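PDB 4XXL: cytochrome c class I from Sideroxydans lithotrophicus, which carries heme c and probably acts as an electron shuttle, passing electrons in the lithoautotrophic growth of its host. Local coordinates for residues Asp70-Leu75 against Asn109-Ile114; His78-Glu83 against Asn97-Ala102. All coordinates share one frame; numbering follows the deposited sequence. Where two conformers were deposited one is given.

Contact 1 of 2, residues Asp70-Leu75 against Asn109-Ile114; sequences DAEAKL and NLVDWI. With HEC (heme c), chain B.
Val111 lays both of its methyl groups against Leu75, and these two residues carry over half of the surface buried between the two helical segments. CG1 of Val111 sits 3.6 Å from CB of Leu75, while Val111 CG2 lies 4.0 Å from that same CB. With CG1 anti to the backbone N (chi1 168°), Val111 also brings this methyl over the helix backbone, 3.7 Å from Glu72 O. Further along, CD1 of Leu75 meets CG2 of Ile114 and CD2 packs 3.9 Å from the heme methyl CMA, so one leucine links the helix packing to the cofactor. Tyr65 and Val61 of helix 58-65 also touch Leu75. Helices 71-81 and 104-115 belong to the small helical class I cytochrome c fold, and here the axes of the two short segments approach to 9.5 Å, their N-to-C directions 120° apart. At the outer margin Glu72, its chain extended through chi1 and chi2, brings OE1 to 2.5 Å from Asp112 OD1, with the two carboxylates nearly coplanar. Lys108 forms salt bridges with Glu72 OE1 and Asp112 OD2, which would partly offset the negative charge gathered there. With an alanine in place of Glu72, Lys108 would probably lose one of its two carboxylate partners and cover would be stripped from Val111 CG1, which Glu72 CG approaches to 4.1 Å.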
# COMPACT_ATOMS: atom_id res chain seq x y z
N ASP A 70 -10.53 1.86 -11.23
CA ASP A 70 -10.08 0.55 -10.72
C ASP A 70 -8.94 0.64 -9.72
O ASP A 70 -8.20 -0.36 -9.54
CB ASP A 70 -9.66 -0.35 -11.86
CG ASP A 70 -8.56 0.22 -12.71
OD1 ASP A 70 -8.11 1.40 -12.50
OD2 ASP A 70 -8.12 -0.50 -13.64
N ALA A 71 -8.82 1.80 -9.06
CA ALA A 71 -7.73 1.97 -8.11
C ALA A 71 -7.66 0.90 -7.02
O ALA A 71 -6.58 0.36 -6.68
CB ALA A 71 -7.81 3.34 -7.49
N GLU A 72 -8.80 0.69 -6.39
CA GLU A 72 -8.80 -0.31 -5.32
C GLU A 72 -8.39 -1.70 -5.77
O GLU A 72 -7.55 -2.36 -5.17
CB GLU A 72 -10.22 -0.41 -4.71
CG GLU A 72 -10.39 -1.31 -3.48
CD GLU A 72 -11.84 -1.35 -2.99
OE1 GLU A 72 -12.20 -0.67 -2.03
OE2 GLU A 72 -12.66 -2.09 -3.59
N ALA A 73 -8.96 -2.15 -6.89
CA ALA A 73 -8.62 -3.48 -7.37
C ALA A 73 -7.12 -3.54 -7.73
O ALA A 73 -6.43 -4.55 -7.50
CB ALA A 73 -9.45 -3.84 -8.58
N LYS A 74 -6.61 -2.44 -8.33
CA LYS A 74 -5.20 -2.42 -8.73
C LYS A 74 -4.25 -2.53 -7.54
O LYS A 74 -3.21 -3.21 -7.67
CB LYS A 74 -4.80 -1.17 -9.50
CG LYS A 74 -5.28 -1.14 -10.94
CD LYS A 74 -4.21 -1.58 -11.93
CE LYS A 74 -4.16 -0.66 -13.16
NZ LYS A 74 -5.12 -1.06 -14.22
N LEU A 75 -4.57 -1.83 -6.46
CA LEU A 75 -3.67 -1.88 -5.29
C LEU A 75 -3.87 -3.18 -4.50
O LEU A 75 -2.90 -3.71 -3.93
CB LEU A 75 -3.82 -0.67 -4.35
CG LEU A 75 -3.29 0.70 -4.87
CD1 LEU A 75 -3.23 1.73 -3.77
CD2 LEU A 75 -1.89 0.56 -5.52
N ASN A 109 -9.51 -2.77 3.45
CA ASN A 109 -9.54 -1.60 4.30
C ASN A 109 -8.20 -0.87 4.31
O ASN A 109 -8.15 0.39 4.25
CB ASN A 109 -9.91 -2.03 5.73
CG ASN A 109 -9.96 -0.87 6.67
OD1 ASN A 109 -10.82 -0.03 6.56
ND2 ASN A 109 -9.00 -0.81 7.58
N LEU A 110 -7.11 -1.60 4.26
CA LEU A 110 -5.80 -0.95 4.19
C LEU A 110 -5.60 -0.19 2.83
O LEU A 110 -5.17 0.97 2.84
CB LEU A 110 -4.67 -1.94 4.33
CG LEU A 110 -3.26 -1.43 4.05
CD1 LEU A 110 -2.85 -0.25 4.91
CD2 LEU A 110 -2.29 -2.56 4.32
N VAL A 111 -5.98 -0.79 1.72
CA VAL A 111 -5.94 -0.16 0.41
C VAL A 111 -6.78 1.10 0.42
O VAL A 111 -6.39 2.15 -0.07
CB VAL A 111 -6.35 -1.16 -0.70
CG1 VAL A 111 -6.61 -0.48 -2.07
CG2 VAL A 111 -5.19 -2.17 -0.86
N ASP A 112 -7.98 0.98 0.97
CA ASP A 112 -8.90 2.12 0.98
C ASP A 112 -8.31 3.29 1.79
O ASP A 112 -8.42 4.47 1.41
CB ASP A 112 -10.30 1.76 1.48
CG ASP A 112 -11.05 0.83 0.55
OD1 ASP A 112 -10.70 0.73 -0.64
OD2 ASP A 112 -12.03 0.25 1.02
N TRP A 113 -7.63 2.96 2.87
CA TRP A 113 -6.94 3.98 3.69
C TRP A 113 -5.88 4.65 2.86
O TRP A 113 -5.88 5.90 2.74
CB TRP A 113 -6.36 3.39 4.96
CG TRP A 113 -5.63 4.41 5.80
CD1 TRP A 113 -6.13 5.53 6.37
CD2 TRP A 113 -4.22 4.42 6.08
NE1 TRP A 113 -5.12 6.25 6.97
CE2 TRP A 113 -3.94 5.60 6.81
CE3 TRP A 113 -3.17 3.60 5.74
CZ2 TRP A 113 -2.67 5.92 7.25
CZ3 TRP A 113 -1.92 3.92 6.17
CH2 TRP A 113 -1.66 5.07 6.92
N ILE A 114 -4.98 3.88 2.28
CA ILE A 114 -3.96 4.44 1.41
C ILE A 114 -4.50 5.40 0.36
O ILE A 114 -3.95 6.52 0.20
CB ILE A 114 -3.09 3.32 0.76
CG1 ILE A 114 -2.22 2.64 1.85
CG2 ILE A 114 -2.24 3.86 -0.39
CD1 ILE A 114 -1.58 1.33 1.41
FE HEC B . 5.46 -1.09 -0.97
CHA HEC B . 5.24 0.45 -4.08
CHB HEC B . 2.07 -0.62 -0.49
CHC HEC B . 5.60 -3.06 1.86
CHD HEC B . 8.83 -1.00 -1.12
NA HEC B . 3.95 -0.28 -2.13
C1A HEC B . 4.10 0.35 -3.31
C2A HEC B . 2.83 0.90 -3.65
C3A HEC B . 1.97 0.60 -2.62
C4A HEC B . 2.69 -0.14 -1.64
CMA HEC B . 0.54 1.00 -2.46
CAA HEC B . 2.57 1.67 -4.94
CBA HEC B . 2.21 0.69 -6.04
CGA HEC B . 1.80 1.35 -7.34
O1A HEC B . 2.08 2.54 -7.55
O2A HEC B . 1.06 0.70 -8.15
NB HEC B . 4.13 -1.71 0.42
C1B HEC B . 2.79 -1.41 0.43
C2B HEC B . 2.18 -2.04 1.56
C3B HEC B . 3.11 -2.74 2.23
C4B HEC B . 4.36 -2.56 1.50
CMB HEC B . 0.71 -1.96 1.89
CAB HEC B . 2.98 -3.66 3.38
CBB HEC B . 2.15 -4.76 3.04
NC HEC B . 7.00 -1.86 0.19
C1C HEC B . 6.76 -2.65 1.27
C2C HEC B . 8.05 -2.89 1.80
C3C HEC B . 9.02 -2.25 1.05
C4C HEC B . 8.29 -1.64 -0.01
CMC HEC B . 8.24 -3.64 3.06
CAC HEC B . 10.52 -2.22 1.31
CBC HEC B . 11.21 -3.43 1.47
ND HEC B . 6.72 -0.48 -2.33
C1D HEC B . 8.10 -0.48 -2.21
C2D HEC B . 8.74 0.05 -3.44
C3D HEC B . 7.74 0.43 -4.22
C4D HEC B . 6.48 0.14 -3.53
CMD HEC B . 10.20 0.16 -3.67
CAD HEC B . 7.85 1.12 -5.60
CBD HEC B . 7.87 0.10 -6.70
CGD HEC B . 7.99 0.67 -8.12
O1D HEC B . 7.67 1.86 -8.42
O2D HEC B . 8.36 -0.13 -9.03

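Contact 2 of 2, residues His78-Glu83 against Asn97-Ala102; sequences HVTSGE and NINGKA. With HEC (heme c), chain B.
The last turn of helix 71-81 meets the irregular segment 97-102 through one backbone bond, Ile98 N to Val79 O at 2.8 Å, nearly straight at 166° and close to the C=O axis. This belongs to the heme crevice of a class I cytochrome c: the segment follows His95, an axial ligand of the heme iron, and leads toward helix 104-115. Asn97 CA adds a CH···O contact to the same carbonyl. An Asx turn shapes the chain at this point, for Asn97 OD1 accepts from Asn99 N at 2.8 Å, the donor tilted 26° from the carbonyl plane. That oxygen also faces the backbone of Thr80, while ND2 of Asn97 donates to a water that in turn donates to Thr80 O, bridging the two segments. On the inner side Val79 and Ile98 join their side chains beside the heme. CG2 of Val79 stands anti to the backbone N, which carries it to 3.8 Å from Ile98 CG1; both residues also reach the porphyrin substituent CBB, and Ile107 of helix 104-115 touches each. Toward the surface, CB of Thr80 packs 3.8 Å from CB of Asn99, whereas the threonine hydroxyl turns back to bond Ile76 O within its own helix. Gly82, the first residue past the helix, takes a positive phi, which favours glycine, as the chain turns away beside Asn97. His78 turns to the heme side, where its ring meets that of the axial ligand His95 with planes about 55° apart. The propionate carbon CBA of the heme lies 3.5 Å above the His78 ring plane, over its centre, and the ring's CE1 comes to 3.3 Å from the porphyrin atom C1A.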
# COMPACT_ATOMS: atom_id res chain seq x y z
N HIS A 78 -1.69 -5.33 -6.39
CA HIS A 78 -0.29 -5.02 -6.16
C HIS A 78 0.24 -5.63 -4.86
O HIS A 78 1.37 -6.07 -4.81
CB HIS A 78 -0.10 -3.51 -6.07
CG HIS A 78 1.28 -3.11 -5.68
ND1 HIS A 78 1.65 -2.77 -4.40
CD2 HIS A 78 2.41 -3.06 -6.43
CE1 HIS A 78 2.94 -2.52 -4.38
NE2 HIS A 78 3.41 -2.64 -5.60
N VAL A 79 -0.56 -5.60 -3.79
CA VAL A 79 -0.09 -6.11 -2.50
C VAL A 79 -0.22 -7.62 -2.26
O VAL A 79 0.24 -8.15 -1.22
CB VAL A 79 -0.74 -5.30 -1.40
CG1 VAL A 79 -2.18 -5.71 -1.12
CG2 VAL A 79 0.13 -5.24 -0.15
N THR A 80 -0.87 -8.28 -3.20
CA THR A 80 -1.13 -9.73 -3.12
C THR A 80 -0.49 -10.52 -4.25
O THR A 80 -0.83 -11.69 -4.41
CB THR A 80 -2.66 -10.03 -3.05
OG1 THR A 80 -3.27 -9.58 -4.25
CG2 THR A 80 -3.35 -9.43 -1.80
N SER A 81 0.36 -9.92 -5.08
CA SER A 81 1.01 -10.63 -6.22
C SER A 81 2.52 -10.81 -6.19
O SER A 81 3.03 -11.69 -6.88
CB SER A 81 0.68 -9.95 -7.55
OG SER A 81 1.04 -8.59 -7.51
N GLY A 82 3.25 -9.97 -5.47
CA GLY A 82 4.72 -10.06 -5.51
C GLY A 82 5.38 -9.75 -6.78
O GLY A 82 6.42 -10.41 -7.13
N GLU A 83 4.85 -8.76 -7.50
CA GLU A 83 5.47 -8.39 -8.76
C GLU A 83 6.66 -7.51 -8.47
O GLU A 83 6.88 -7.05 -7.33
CB GLU A 83 4.45 -7.68 -9.63
CG GLU A 83 3.35 -8.63 -10.10
CD GLU A 83 2.20 -7.97 -10.87
OE1 GLU A 83 2.03 -6.73 -10.81
OE2 GLU A 83 1.43 -8.72 -11.52
N ASN A 97 4.28 -9.44 -0.29
CA ASN A 97 3.03 -10.06 -0.72
C ASN A 97 2.29 -10.50 0.53
O ASN A 97 2.78 -11.42 1.21
CB ASN A 97 3.34 -11.24 -1.62
CG ASN A 97 2.15 -11.91 -2.13
OD1 ASN A 97 1.03 -11.70 -1.65
ND2 ASN A 97 2.35 -12.74 -3.09
N ILE A 98 1.15 -9.90 0.81
CA ILE A 98 0.39 -10.28 1.98
C ILE A 98 -0.79 -11.24 1.66
O ILE A 98 -1.68 -11.47 2.54
CB ILE A 98 -0.05 -9.08 2.83
CG1 ILE A 98 -0.92 -8.15 2.03
CG2 ILE A 98 1.21 -8.39 3.42
CD1 ILE A 98 -1.47 -6.99 2.85
N ASN A 99 -0.80 -11.82 0.47
CA ASN A 99 -1.85 -12.79 0.12
C ASN A 99 -1.80 -13.97 1.11
O ASN A 99 -0.75 -14.52 1.36
CB ASN A 99 -1.71 -13.22 -1.28
CG ASN A 99 -3.00 -13.78 -1.88
OD1 ASN A 99 -4.11 -13.37 -1.52
ND2 ASN A 99 -2.84 -14.69 -2.80
N GLY A 100 -2.94 -14.24 1.74
CA GLY A 100 -3.01 -15.31 2.72
C GLY A 100 -2.50 -14.95 4.10
O GLY A 100 -2.58 -15.76 5.02
N LYS A 101 -2.02 -13.72 4.28
CA LYS A 101 -1.48 -13.27 5.58
C LYS A 101 -2.45 -12.39 6.37
O LYS A 101 -2.19 -12.01 7.52
CB LYS A 101 -0.16 -12.53 5.43
CG LYS A 101 0.94 -13.34 4.81
CD LYS A 101 1.00 -14.80 5.25
CE LYS A 101 2.10 -15.55 4.46
NZ LYS A 101 3.43 -14.90 4.64
N ALA A 102 -3.55 -12.01 5.73
CA ALA A 102 -4.61 -11.30 6.44
C ALA A 102 -5.90 -11.55 5.69
O ALA A 102 -5.90 -12.18 4.64
CB ALA A 102 -4.32 -9.82 6.46
FE HEC B . 5.46 -1.09 -0.97
CHA HEC B . 5.24 0.45 -4.08
CHB HEC B . 2.07 -0.62 -0.49
CHC HEC B . 5.60 -3.06 1.86
CHD HEC B . 8.83 -1.00 -1.12
NA HEC B . 3.95 -0.28 -2.13
C1A HEC B . 4.10 0.35 -3.31
C2A HEC B . 2.83 0.90 -3.65
C3A HEC B . 1.97 0.60 -2.62
C4A HEC B . 2.69 -0.14 -1.64
CMA HEC B . 0.54 1.00 -2.46
CAA HEC B . 2.57 1.67 -4.94
CBA HEC B . 2.21 0.69 -6.04
CGA HEC B . 1.80 1.35 -7.34
O1A HEC B . 2.08 2.54 -7.55
O2A HEC B . 1.06 0.70 -8.15
NB HEC B . 4.13 -1.71 0.42
C1B HEC B . 2.79 -1.41 0.43
C2B HEC B . 2.18 -2.04 1.56
C3B HEC B . 3.11 -2.74 2.23
C4B HEC B . 4.36 -2.56 1.50
CMB HEC B . 0.71 -1.96 1.89
CAB HEC B . 2.98 -3.66 3.38
CBB HEC B . 2.15 -4.76 3.04
NC HEC B . 7.00 -1.86 0.19
C1C HEC B . 6.76 -2.65 1.27
C2C HEC B . 8.05 -2.89 1.80
C3C HEC B . 9.02 -2.25 1.05
C4C HEC B . 8.29 -1.64 -0.01
CMC HEC B . 8.24 -3.64 3.06
CAC HEC B . 10.52 -2.22 1.31
CBC HEC B . 11.21 -3.43 1.47
ND HEC B . 6.72 -0.48 -2.33
C1D HEC B . 8.10 -0.48 -2.21
C2D HEC B . 8.74 0.05 -3.44
C3D HEC B . 7.74 0.43 -4.22
C4D HEC B . 6.48 0.14 -3.53
CMD HEC B . 10.20 0.16 -3.67
CAD HEC B . 7.85 1.12 -5.60
CBD HEC B . 7.87 0.10 -6.70
CGD HEC B . 7.99 0.67 -8.12
O1D HEC B . 7.67 1.86 -8.42
O2D HEC B . 8.36 -0.13 -9.03
O HOH W 1 0.75 -14.10 -5.30

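From the N terminus, the chain passes Cys43 and Cys46, which hold the heme covalently, the axial ligand His47 and helix 58-65 before entering helix 71-81, which serves both contacts. Its first turn belongs to contact 1 and its last to contact 2. The chain then runs through the two-stranded hairpin 84-86 and 92-94 and past His95 to residues 97-102, where contact 2 closes the shorter loop. Helix 104-115 follows and closes the longer one at contact 1, so the smaller loop lies wholly within the larger. The two sites, with centres 13 Å apart, thus fasten opposite ends of one helix, to the C-terminal helix and to the segment after His95, and both border the heme.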